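Local coordinates for Tat (Twin-arginine translocation) pathway signal sequence containing protein (Mycobacterium tuberculosis, PDB 5IMU) that is of unknown function but is probably exported through the twin-arginine pathway, its C-terminal fragment joining an alpha/beta/alpha sandwich to a helix bundle, at residues A[140-145]-A[193-198]; A[55-60]-A[187-192]; A[127-132]-A[148-153]; A[181-186]-A[214-219]. All coordinates share one frame; numbering follows the deposited sequence.

Contact 1: A[140-145]-A[193-198]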
loop_
_atom_site.group_PDB
_atom_site.type_symbol
_atom_site.label_atom_id
_atom_site.label_comp_id
_atom_site.label_asym_id
_atom_site.label_seq_id
_atom_site.Cartn_x
_atom_site.Cartn_y
_atom_site.Cartn_z
ATOM N N ARG A 140 8.535 3.386 -21.075
ATOM C CA ARG A 140 8.684 4.659 -21.778
ATOM C C ARG A 140 7.684 5.700 -21.281
ATOM O O ARG A 140 7.999 6.895 -21.228
ATOM C CB ARG A 140 8.538 4.443 -23.287
ATOM C CG ARG A 140 8.505 5.730 -24.107
ATOM C CD ARG A 140 8.458 5.452 -25.606
ATOM N NE ARG A 140 9.755 5.021 -26.126
ATOM C CZ ARG A 140 9.946 4.530 -27.346
ATOM N NH1 ARG A 140 8.923 4.395 -28.178
ATOM N NH2 ARG A 140 11.162 4.165 -27.735
ATOM N N ILE A 141 6.478 5.267 -20.901
ATOM C CA ILE A 141 5.455 6.219 -20.475
ATOM C C ILE A 141 5.912 6.998 -19.248
ATOM O O ILE A 141 5.585 8.181 -19.098
ATOM C CB ILE A 141 4.114 5.499 -20.224
ATOM C CG1 ILE A 141 3.019 6.516 -19.908
ATOM C CG2 ILE A 141 4.235 4.483 -19.091
ATOM C CD1 ILE A 141 2.708 7.455 -21.050
ATOM N N ALA A 142 6.686 6.364 -18.364
ATOM C CA ALA A 142 7.170 7.058 -17.177
ATOM C C ALA A 142 8.137 8.173 -17.552
ATOM O O ALA A 142 8.048 9.287 -17.027
ATOM C CB ALA A 142 7.833 6.067 -16.218
ATOM N N GLN A 143 9.076 7.890 -18.459
ATOM C CA GLN A 143 9.969 8.941 -18.932
ATOM C C GLN A 143 9.203 10.028 -19.673
ATOM O O GLN A 143 9.616 11.192 -19.672
ATOM C CB GLN A 143 11.049 8.349 -19.842
ATOM C CG GLN A 143 11.878 7.236 -19.206
ATOM C CD GLN A 143 12.723 7.713 -18.036
ATOM O OE1 GLN A 143 12.994 8.905 -17.892
ATOM N NE2 GLN A 143 13.147 6.776 -17.194
ATOM N N ALA A 144 8.073 9.671 -20.288
ATOM C CA ALA A 144 7.372 10.609 -21.158
ATOM C C ALA A 144 6.585 11.651 -20.369
ATOM O O ALA A 144 6.525 12.817 -20.772
ATOM C CB ALA A 144 6.446 9.848 -22.109
ATOM N N ILE A 145 5.968 11.263 -19.250
ATOM C CA ILE A 145 5.028 12.149 -18.574
ATOM C C ILE A 145 5.431 12.452 -17.136
ATOM O O ILE A 145 4.663 13.081 -16.408
ATOM C CB ILE A 145 3.593 11.590 -18.625
ATOM C CG1 ILE A 145 3.482 10.304 -17.805
ATOM C CG2 ILE A 145 3.158 11.353 -20.069
ATOM C CD1 ILE A 145 2.048 9.858 -17.595
ATOM N N ALA A 193 2.825 4.401 -9.537
ATOM C CA ALA A 193 1.652 4.757 -8.744
ATOM C C ALA A 193 1.685 6.226 -8.344
ATOM O O ALA A 193 0.641 6.886 -8.290
ATOM C CB ALA A 193 1.564 3.867 -7.504
ATOM N N ALA A 194 2.878 6.754 -8.059
ATOM C CA ALA A 194 2.994 8.167 -7.716
ATOM C C ALA A 194 2.624 9.051 -8.900
ATOM O O ALA A 194 1.954 10.076 -8.734
ATOM C CB ALA A 194 4.412 8.476 -7.234
ATOM N N ILE A 195 3.046 8.664 -10.108
ATOM C CA ILE A 195 2.722 9.447 -11.296
ATOM C C ILE A 195 1.216 9.465 -11.535
ATOM O O ILE A 195 0.637 10.511 -11.851
ATOM C CB ILE A 195 3.483 8.905 -12.520
ATOM C CG1 ILE A 195 4.992 9.070 -12.325
ATOM C CG2 ILE A 195 3.038 9.617 -13.787
ATOM C CD1 ILE A 195 5.821 8.392 -13.395
ATOM N N GLU A 196 0.553 8.314 -11.378
ATOM C CA GLU A 196 -0.887 8.271 -11.625
ATOM C C GLU A 196 -1.650 9.116 -10.614
ATOM O O GLU A 196 -2.568 9.855 -10.984
ATOM C CB GLU A 196 -1.406 6.834 -11.605
ATOM C CG GLU A 196 -2.925 6.764 -11.781
ATOM C CD GLU A 196 -3.449 5.353 -11.978
ATOM O OE1 GLU A 196 -3.343 4.828 -13.106
ATOM O OE2 GLU A 196 -3.976 4.770 -11.008
ATOM N N ALA A 197 -1.296 9.012 -9.332
ATOM C CA ALA A 197 -1.937 9.853 -8.327
ATOM C C ALA A 197 -1.714 11.329 -8.625
ATOM O O ALA A 197 -2.590 12.164 -8.372
ATOM C CB ALA A 197 -1.413 9.501 -6.936
ATOM N N LEU A 198 -0.544 11.667 -9.172
ATOM C CA LEU A 198 -0.239 13.056 -9.499
ATOM C C LEU A 198 -1.163 13.580 -10.593
ATOM O O LEU A 198 -1.766 14.652 -10.452
ATOM C CB LEU A 198 1.229 13.171 -9.913
ATOM C CG LEU A 198 1.987 14.471 -9.638
ATOM C CD1 LEU A 198 1.731 14.968 -8.226
ATOM C CD2 LEU A 198 3.477 14.251 -9.860
#
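Ile195 of helix 183-199 meets Ala142 and Ile145 of helix 140-151 inside the helix bundle formed by the C-terminal part of this chain. The evidence for close packing lies in the two ends of the Ile195 side chain. Its CG2 methyl comes 3.9 Å from Ile145 CD1 and 4.1 Å from Ile145 CG1, while the other branch ends with CD1 at 4.2 Å from Ala142 CB. All three residues are buried; 124 Å² is covered in all, both sides summed, more than half of it on Ile195, and Ala142 CA and Ile195 CA are 7.8 Å apart. Ile145 holds CG1 between its own backbone N and carbonyl carbon (chi1 67°), and this brings its CD1 nearer to helix 183-199 than its CB bond alone would suggest. Helix 157-177 adds to the same core, with Leu163 against Ile195 and Leu162 against Ile141. The loose side is the outer face of 140-145, where Arg140, Gln143 and Ala144 are exposed and make no contact with 193-198. Gln143 turns instead to helix 124-133, where its NE2 donates to the carbonyl O of Val132.

Contact 2: A[55-60]-A[187-192]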
loop_
_atom_site.group_PDB
_atom_site.type_symbol
_atom_site.label_atom_id
_atom_site.label_comp_id
_atom_site.label_asym_id
_atom_site.label_seq_id
_atom_site.Cartn_x
_atom_site.Cartn_y
_atom_site.Cartn_z
ATOM N N ILE A 55 1.138 -0.399 1.220
ATOM C CA ILE A 55 -0.142 -0.967 0.801
ATOM C C ILE A 55 -0.329 -0.660 -0.675
ATOM O O ILE A 55 -0.301 0.517 -1.067
ATOM C CB ILE A 55 -1.313 -0.420 1.634
ATOM C CG1 ILE A 55 -1.025 -0.547 3.133
ATOM C CG2 ILE A 55 -2.600 -1.154 1.282
ATOM C CD1 ILE A 55 -0.689 -1.955 3.584
ATOM N N PRO A 56 -0.529 -1.662 -1.537
ATOM C CA PRO A 56 -0.599 -1.399 -2.971
ATOM C C PRO A 56 -1.842 -0.586 -3.323
ATOM O O PRO A 56 -2.845 -0.625 -2.593
ATOM C CB PRO A 56 -0.647 -2.803 -3.594
ATOM C CG PRO A 56 -1.179 -3.681 -2.505
ATOM C CD PRO A 56 -0.632 -3.104 -1.232
ATOM N N PRO A 57 -1.811 0.149 -4.437
ATOM C CA PRO A 57 -2.904 1.102 -4.710
ATOM C C PRO A 57 -4.241 0.453 -5.024
ATOM O O PRO A 57 -5.280 1.090 -4.812
ATOM C CB PRO A 57 -2.382 1.907 -5.913
ATOM C CG PRO A 57 -0.922 1.594 -6.015
ATOM C CD PRO A 57 -0.749 0.221 -5.451
ATOM N N HIS A 58 -4.262 -0.779 -5.527
ATOM C CA HIS A 58 -5.531 -1.367 -5.939
ATOM C C HIS A 58 -6.331 -1.935 -4.774
ATOM O O HIS A 58 -7.424 -2.468 -4.998
ATOM C CB HIS A 58 -5.302 -2.449 -7.001
ATOM C CG HIS A 58 -4.600 -3.670 -6.492
ATOM N ND1 HIS A 58 -3.284 -3.657 -6.080
ATOM C CD2 HIS A 58 -5.028 -4.947 -6.345
ATOM C CE1 HIS A 58 -2.935 -4.870 -5.690
ATOM N NE2 HIS A 58 -3.973 -5.672 -5.841
ATOM N N VAL A 59 -5.831 -1.826 -3.547
ATOM C CA VAL A 59 -6.540 -2.284 -2.357
ATOM C C VAL A 59 -7.100 -1.064 -1.640
ATOM O O VAL A 59 -6.348 -0.162 -1.255
ATOM C CB VAL A 59 -5.621 -3.093 -1.429
ATOM C CG1 VAL A 59 -6.340 -3.417 -0.123
ATOM C CG2 VAL A 59 -5.165 -4.365 -2.120
ATOM N N ARG A 60 -8.422 -1.031 -1.472
ATOM C CA ARG A 60 -9.081 0.015 -0.704
ATOM C C ARG A 60 -9.144 -0.392 0.764
ATOM O O ARG A 60 -9.387 -1.558 1.085
ATOM C CB ARG A 60 -10.488 0.284 -1.245
ATOM C CG ARG A 60 -10.528 0.567 -2.737
ATOM C CD ARG A 60 -9.774 1.842 -3.068
ATOM N NE ARG A 60 -10.511 3.033 -2.662
ATOM C CZ ARG A 60 -9.956 4.224 -2.462
ATOM N NH1 ARG A 60 -8.648 4.382 -2.620
ATOM N NH2 ARG A 60 -10.704 5.256 -2.096
ATOM N N GLY A 187 9.606 -1.265 -6.496
ATOM C CA GLY A 187 9.939 0.146 -6.601
ATOM C C GLY A 187 9.371 0.784 -7.855
ATOM O O GLY A 187 8.850 1.901 -7.811
ATOM N N ASP A 188 9.459 0.082 -8.986
ATOM C CA ASP A 188 8.848 0.575 -10.219
ATOM C C ASP A 188 7.344 0.758 -10.049
ATOM O O ASP A 188 6.776 1.769 -10.479
ATOM C CB ASP A 188 9.144 -0.388 -11.368
ATOM C CG ASP A 188 10.592 -0.335 -11.818
ATOM O OD1 ASP A 188 11.408 0.330 -11.145
ATOM O OD2 ASP A 188 10.918 -0.965 -12.848
ATOM N N TRP A 189 6.683 -0.228 -9.438
ATOM C CA TRP A 189 5.260 -0.124 -9.124
ATOM C C TRP A 189 4.963 1.141 -8.326
ATOM O O TRP A 189 3.997 1.860 -8.608
ATOM C CB TRP A 189 4.833 -1.379 -8.355
ATOM C CG TRP A 189 3.358 -1.598 -8.178
ATOM C CD1 TRP A 189 2.339 -0.789 -8.595
ATOM C CD2 TRP A 189 2.744 -2.714 -7.525
ATOM N NE1 TRP A 189 1.127 -1.338 -8.241
ATOM C CE2 TRP A 189 1.350 -2.519 -7.582
ATOM C CE3 TRP A 189 3.240 -3.861 -6.897
ATOM C CZ2 TRP A 189 0.446 -3.430 -7.033
ATOM C CZ3 TRP A 189 2.343 -4.762 -6.356
ATOM C CH2 TRP A 189 0.962 -4.542 -6.428
ATOM N N MET A 190 5.808 1.440 -7.333
ATOM C CA MET A 190 5.589 2.615 -6.493
ATOM C C MET A 190 5.745 3.911 -7.283
ATOM O O MET A 190 4.935 4.834 -7.136
ATOM C CB MET A 190 6.556 2.598 -5.308
ATOM C CG MET A 190 6.293 1.495 -4.294
ATOM S SD MET A 190 7.656 1.304 -3.129
ATOM C CE MET A 190 6.954 0.134 -1.970
ATOM N N LEU A 191 6.787 4.003 -8.117
ATOM C CA LEU A 191 7.000 5.221 -8.896
ATOM C C LEU A 191 5.869 5.452 -9.890
ATOM O O LEU A 191 5.405 6.586 -10.059
ATOM C CB LEU A 191 8.341 5.156 -9.628
ATOM C CG LEU A 191 9.574 5.735 -8.931
ATOM C CD1 LEU A 191 10.776 5.691 -9.868
ATOM C CD2 LEU A 191 9.322 7.153 -8.440
ATOM N N LEU A 192 5.420 4.394 -10.567
ATOM C CA LEU A 192 4.295 4.539 -11.485
ATOM C C LEU A 192 3.028 4.946 -10.740
ATOM O O LEU A 192 2.234 5.751 -11.245
ATOM C CB LEU A 192 4.073 3.238 -12.253
ATOM C CG LEU A 192 5.232 2.743 -13.121
ATOM C CD1 LEU A 192 4.950 1.345 -13.652
ATOM C CD2 LEU A 192 5.507 3.708 -14.266
#
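Pro56 begins the contact with Trp189 by placing its CB 3.7 Å from both CZ2 and CH2 on the indole's six-membered ring. Pro57 follows, its CD lying 3.7 Å from Trp189 NE1 and 4.1 Å from Trp189 CE2, so the two prolines meet different parts of one indole. His58 comes next, its ND1 at the indole edge, near the ring plane and 3.9 Å from Trp189 CZ2. The two aromatic rings meet rim to rim, with planes 25° apart and the centroid of the imidazole 6.0 Å from that of the six-membered ring; neither covers the other's face. A type I beta turn from Pro56 to Val59 brings the three residues to the NE1-CZ2-CH2 side of the indole, and Val59 CG2 sits over the centre of the imidazole. On helix 183-199, Trp189 carries CG anti to its backbone N (chi1 -168°), sending the indole out to this loop. Trp54 packs edge-to-face with the same indole. The loop belongs to the DUF5632 region and the helix to DUF5631, so the indole joins the two. His58 NE2 is hydrogen-bonded to Glu28 OE1, so this nitrogen is satisfied outside an interface that holds by van der Waals contact.

Contact 3: A[127-132]-A[148-153]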
loop_
_atom_site.group_PDB
_atom_site.type_symbol
_atom_site.label_atom_id
_atom_site.label_comp_id
_atom_site.label_asym_id
_atom_site.label_seq_id
_atom_site.Cartn_x
_atom_site.Cartn_y
_atom_site.Cartn_z
ATOM N N THR A 127 12.473 15.533 -6.656
ATOM C CA THR A 127 12.772 14.193 -6.157
ATOM C C THR A 127 12.194 13.122 -7.077
ATOM O O THR A 127 12.864 12.127 -7.381
ATOM C CB THR A 127 12.225 14.028 -4.736
ATOM O OG1 THR A 127 12.887 14.944 -3.854
ATOM C CG2 THR A 127 12.439 12.609 -4.234
ATOM N N LEU A 128 10.950 13.306 -7.527
ATOM C CA LEU A 128 10.334 12.325 -8.415
ATOM C C LEU A 128 11.046 12.277 -9.760
ATOM O O LEU A 128 11.278 11.193 -10.308
ATOM C CB LEU A 128 8.845 12.642 -8.597
ATOM C CG LEU A 128 7.925 11.667 -9.346
ATOM C CD1 LEU A 128 6.485 11.894 -8.914
ATOM C CD2 LEU A 128 8.031 11.800 -10.863
ATOM N N VAL A 129 11.393 13.442 -10.311
ATOM C CA VAL A 129 12.042 13.483 -11.619
ATOM C C VAL A 129 13.416 12.825 -11.555
ATOM O O VAL A 129 13.824 12.116 -12.484
ATOM C CB VAL A 129 12.125 14.935 -12.123
ATOM C CG1 VAL A 129 12.926 15.013 -13.416
ATOM C CG2 VAL A 129 10.727 15.497 -12.327
ATOM N N GLU A 130 14.148 13.044 -10.457
ATOM C CA GLU A 130 15.436 12.378 -10.279
ATOM C C GLU A 130 15.266 10.870 -10.176
ATOM O O GLU A 130 16.041 10.108 -10.766
ATOM C CB GLU A 130 16.147 12.918 -9.035
ATOM C CG GLU A 130 17.180 14.000 -9.313
ATOM C CD GLU A 130 18.274 13.533 -10.252
ATOM O OE1 GLU A 130 18.294 13.984 -11.418
ATOM O OE2 GLU A 130 19.108 12.706 -9.827
ATOM N N ALA A 131 14.256 10.418 -9.428
ATOM C CA ALA A 131 14.024 8.985 -9.288
ATOM C C ALA A 131 13.739 8.339 -10.636
ATOM O O ALA A 131 14.232 7.242 -10.925
ATOM C CB ALA A 131 12.874 8.729 -8.315
ATOM N N VAL A 132 12.942 9.005 -11.474
ATOM C CA VAL A 132 12.658 8.479 -12.803
ATOM C C VAL A 132 13.921 8.465 -13.655
ATOM O O VAL A 132 14.182 7.504 -14.387
ATOM C CB VAL A 132 11.532 9.294 -13.466
ATOM C CG1 VAL A 132 11.376 8.904 -14.931
ATOM C CG2 VAL A 132 10.221 9.092 -12.721
ATOM N N PRO A 148 5.823 16.394 -17.168
ATOM C CA PRO A 148 4.490 17.005 -17.292
ATOM C C PRO A 148 3.602 16.792 -16.077
ATOM O O PRO A 148 2.846 17.699 -15.708
ATOM C CB PRO A 148 3.914 16.328 -18.540
ATOM C CG PRO A 148 5.102 16.021 -19.369
ATOM C CD PRO A 148 6.180 15.633 -18.388
ATOM N N ALA A 149 3.667 15.617 -15.446
ATOM C CA ALA A 149 2.861 15.378 -14.253
ATOM C C ALA A 149 3.290 16.288 -13.108
ATOM O O ALA A 149 2.446 16.831 -12.385
ATOM C CB ALA A 149 2.959 13.910 -13.834
ATOM N N VAL A 150 4.600 16.467 -12.930
ATOM C CA VAL A 150 5.095 17.350 -11.878
ATOM C C VAL A 150 4.746 18.801 -12.187
ATOM O O VAL A 150 4.347 19.561 -11.295
ATOM C CB VAL A 150 6.610 17.147 -11.691
ATOM C CG1 VAL A 150 7.221 18.307 -10.923
ATOM C CG2 VAL A 150 6.877 15.834 -10.969
ATOM N N ARG A 151 4.876 19.209 -13.451
ATOM C CA ARG A 151 4.527 20.570 -13.839
ATOM C C ARG A 151 3.020 20.803 -13.885
ATOM O O ARG A 151 2.598 21.957 -14.011
ATOM C CB ARG A 151 5.131 20.897 -15.207
ATOM C CG ARG A 151 6.646 20.837 -15.279
ATOM C CD ARG A 151 7.293 22.108 -14.759
ATOM N NE ARG A 151 8.738 21.954 -14.626
ATOM C CZ ARG A 151 9.345 21.599 -13.498
ATOM N NH1 ARG A 151 8.630 21.369 -12.406
ATOM N NH2 ARG A 151 10.666 21.475 -13.461
ATOM N N LYS A 152 2.212 19.741 -13.795
ATOM C CA LYS A 152 0.749 19.832 -13.818
ATOM C C LYS A 152 0.238 20.444 -15.120
ATOM O O LYS A 152 -0.750 21.182 -15.135
ATOM C CB LYS A 152 0.216 20.609 -12.610
ATOM C CG LYS A 152 0.607 20.002 -11.280
ATOM C CD LYS A 152 -0.105 20.667 -10.116
ATOM C CE LYS A 152 0.287 19.987 -8.814
ATOM N NZ LYS A 152 -0.493 20.463 -7.641
ATOM N N THR A 153 0.904 20.128 -16.229
ATOM C CA THR A 153 0.474 20.636 -17.525
ATOM C C THR A 153 -0.675 19.840 -18.125
ATOM O O THR A 153 -1.320 20.326 -19.059
ATOM C CB THR A 153 1.642 20.639 -18.511
ATOM O OG1 THR A 153 1.387 19.692 -19.555
ATOM C CG2 THR A 153 2.917 20.256 -17.809
#
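Val150, near the end of helix 140-151, contributes the largest share of the buried surface, and a single methyl does its touching. Its CG2 lies 4.1 Å from Val129 CG2 and 4.2 Å from Leu128 CD2, two neighbouring residues of helix 124-133. In Val150, with CG1 anti to the backbone N (chi1 163°), CG2 falls beside that N, and the bond from the alpha carbon to CB already points at the opposing helix. Val129 has the same rotamer and crosses Val150 at a slant, whereas Leu128 and Val150 run past each other in opposite directions. With Val129 CA and Val150 CA 8.0 Å apart, the two helices are joined by side-chain ends. Leu198 of helix 183-199 touches both Leu128 and Val150, adding a fourth member to this apolar cluster of the helical domain. Just beyond Val150 the helix stops in a Schellman motif: Lys152, with positive phi, is the C-prime residue, and Thr153 N bonds to Pro148 O at 3.2 Å. Lys152 NZ forms a salt bridge with Asp203. With only methyl groups in contact and 104 Å² buried, the chemistry implies cohesion by dispersion with little directional preference, water being only partly excluded at the partly exposed valines.

Contact 4: A[181-186]-A[214-219]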
loop_
_atom_site.group_PDB
_atom_site.type_symbol
_atom_site.label_atom_id
_atom_site.label_comp_id
_atom_site.label_asym_id
_atom_site.label_seq_id
_atom_site.Cartn_x
_atom_site.Cartn_y
_atom_site.Cartn_z
ATOM N N HIS A 181 9.324 -12.136 -5.049
ATOM C CA HIS A 181 9.355 -10.966 -5.912
ATOM C C HIS A 181 10.628 -10.158 -5.688
ATOM O O HIS A 181 11.251 -10.215 -4.625
ATOM C CB HIS A 181 8.131 -10.090 -5.652
ATOM C CG HIS A 181 7.913 -9.776 -4.204
ATOM N ND1 HIS A 181 7.589 -10.740 -3.273
ATOM C CD2 HIS A 181 7.975 -8.605 -3.526
ATOM C CE1 HIS A 181 7.462 -10.177 -2.085
ATOM N NE2 HIS A 181 7.689 -8.882 -2.211
ATOM N N GLU A 182 11.013 -9.398 -6.709
ATOM C CA GLU A 182 12.143 -8.485 -6.609
ATOM C C GLU A 182 11.646 -7.121 -6.147
ATOM O O GLU A 182 10.708 -6.567 -6.732
ATOM C CB GLU A 182 12.861 -8.355 -7.955
ATOM C CG GLU A 182 13.510 -9.637 -8.454
ATOM C CD GLU A 182 14.779 -9.987 -7.699
ATOM O OE1 GLU A 182 15.308 -9.111 -6.982
ATOM O OE2 GLU A 182 15.250 -11.138 -7.826
ATOM N N LEU A 183 12.268 -6.588 -5.092
ATOM C CA LEU A 183 11.941 -5.235 -4.653
ATOM C C LEU A 183 12.202 -4.209 -5.744
ATOM O O LEU A 183 11.621 -3.118 -5.707
ATOM C CB LEU A 183 12.744 -4.862 -3.407
ATOM C CG LEU A 183 12.365 -5.486 -2.066
ATOM C CD1 LEU A 183 13.038 -4.703 -0.956
ATOM C CD2 LEU A 183 10.859 -5.521 -1.866
ATOM N N THR A 184 13.079 -4.530 -6.696
ATOM C CA THR A 184 13.265 -3.693 -7.875
ATOM C C THR A 184 11.938 -3.440 -8.583
ATOM O O THR A 184 11.585 -2.292 -8.878
ATOM C CB THR A 184 14.267 -4.355 -8.822
ATOM O OG1 THR A 184 15.603 -4.054 -8.398
ATOM C CG2 THR A 184 14.057 -3.883 -10.257
ATOM N N ALA A 185 11.187 -4.509 -8.862
ATOM C CA ALA A 185 9.903 -4.354 -9.536
ATOM C C ALA A 185 8.883 -3.651 -8.650
ATOM O O ALA A 185 8.025 -2.920 -9.157
ATOM C CB ALA A 185 9.373 -5.717 -9.981
ATOM N N VAL A 186 8.959 -3.856 -7.334
ATOM C CA VAL A 186 8.060 -3.151 -6.424
ATOM C C VAL A 186 8.329 -1.652 -6.466
ATOM O O VAL A 186 7.397 -0.838 -6.477
ATOM C CB VAL A 186 8.197 -3.714 -4.996
ATOM C CG1 VAL A 186 7.396 -2.876 -4.015
ATOM C CG2 VAL A 186 7.743 -5.165 -4.953
ATOM N N ALA A 214 11.441 5.663 -1.611
ATOM C CA ALA A 214 12.773 6.000 -1.114
ATOM C C ALA A 214 13.291 4.948 -0.142
ATOM O O ALA A 214 14.457 4.543 -0.219
ATOM C CB ALA A 214 12.753 7.377 -0.450
ATOM N N VAL A 215 12.447 4.500 0.791
ATOM C CA VAL A 215 12.888 3.487 1.744
ATOM C C VAL A 215 12.969 2.109 1.103
ATOM O O VAL A 215 13.750 1.266 1.563
ATOM C CB VAL A 215 11.971 3.438 2.979
ATOM C CG1 VAL A 215 11.990 4.775 3.705
ATOM C CG2 VAL A 215 10.550 3.047 2.590
ATOM N N THR A 216 12.200 1.865 0.041
ATOM C CA THR A 216 12.243 0.562 -0.613
ATOM C C THR A 216 13.527 0.385 -1.415
ATOM O O THR A 216 14.071 -0.723 -1.488
ATOM C CB THR A 216 11.018 0.389 -1.510
ATOM O OG1 THR A 216 9.832 0.618 -0.742
ATOM C CG2 THR A 216 10.969 -1.020 -2.084
ATOM N N THR A 217 14.032 1.462 -2.015
ATOM C CA THR A 217 15.200 1.406 -2.881
ATOM C C THR A 217 16.480 1.836 -2.177
ATOM O O THR A 217 17.512 1.999 -2.836
ATOM C CB THR A 217 14.980 2.276 -4.120
ATOM O OG1 THR A 217 14.832 3.646 -3.724
ATOM C CG2 THR A 217 13.733 1.829 -4.869
ATOM N N ARG A 218 16.439 2.026 -0.863
ATOM C CA ARG A 218 17.620 2.470 -0.137
ATOM C C ARG A 218 18.711 1.409 -0.155
ATOM O O ARG A 218 18.440 0.210 -0.068
ATOM C CB ARG A 218 17.262 2.829 1.309
ATOM C CG ARG A 218 17.178 4.335 1.513
ATOM C CD ARG A 218 16.892 4.768 2.941
ATOM N NE ARG A 218 17.422 6.123 3.163
ATOM C CZ ARG A 218 18.633 6.405 3.635
ATOM N NH1 ARG A 218 19.465 5.430 3.989
ATOM N NH2 ARG A 218 18.997 7.668 3.773
ATOM N N ARG A 219 19.954 1.863 -0.265
ATOM C CA ARG A 219 21.112 0.987 -0.176
ATOM C C ARG A 219 21.410 0.675 1.290
ATOM O O ARG A 219 20.738 1.162 2.203
ATOM C CB ARG A 219 22.316 1.628 -0.869
ATOM C CG ARG A 219 22.306 1.492 -2.382
ATOM C CD ARG A 219 23.261 2.487 -3.029
ATOM N NE ARG A 219 22.541 3.558 -3.716
ATOM C CZ ARG A 219 22.333 3.596 -5.028
ATOM N NH1 ARG A 219 22.798 2.624 -5.801
ATOM N NH2 ARG A 219 21.667 4.608 -5.568
#
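Leu183 faces Thr216 where two consecutive helices of an antiparallel helical hairpin, 183-199 and 203-216, come together at the end remote from their short connection. The leucine CB points toward the opposing segment and lies 4.4 Å from Thr216 CG2; CG is set beside the backbone N and anti to the carbonyl carbon (chi1 -74°), and the chain then branches. Both methyls come about as near to the threonine methyl, CD1 at 4.4 Å and CD2 at 4.5 Å from Thr216 CG2, a loose van der Waals approach; CD1 is set apart by its reach to the carbonyl O of Thr216, 4.1 Å away in the last turn of helix 203-216. Val186, one turn further on, adds a similar approach, its CG1 being 4.5 Å from Thr216 CG2, and is itself backed by Val174 of helix 157-177. The alpha carbons Leu183 CA and Thr216 CA are 7.1 Å apart, and 121 Å² is buried between the segments. Glu182 occupies the N-cap position of one helix, while Thr217 is the first residue to leave helical geometry after the other. The threonine presents its methyl to both apolar partners, while its hydroxyl OG1 is hydrogen-bonded to the backbone O of Trp212.

Overall arrangement
From the N terminus, the loop 55-60, between strands 44-48 and 65-67 of the sheet, waits 127 residues until contact 2 closes it onto helix 183-199, tying the DUF5632 region to the helical DUF5631 region. Within that long excursion, contact 3 closes a short loop between helices 124-133 and 140-151. Contact 1 crosses contact 3, joining helix 140-151 to helix 183-199, and crosses contact 2 as well. Contact 4 closes last, pairing the start of helix 183-199 with the end of helix 203-216; it crosses contacts 1 and 2 but follows contact 3 in series. Helix 183-199 thus serves contacts 1, 2 and 4, and Leu198 and Leu191 reach contact 3.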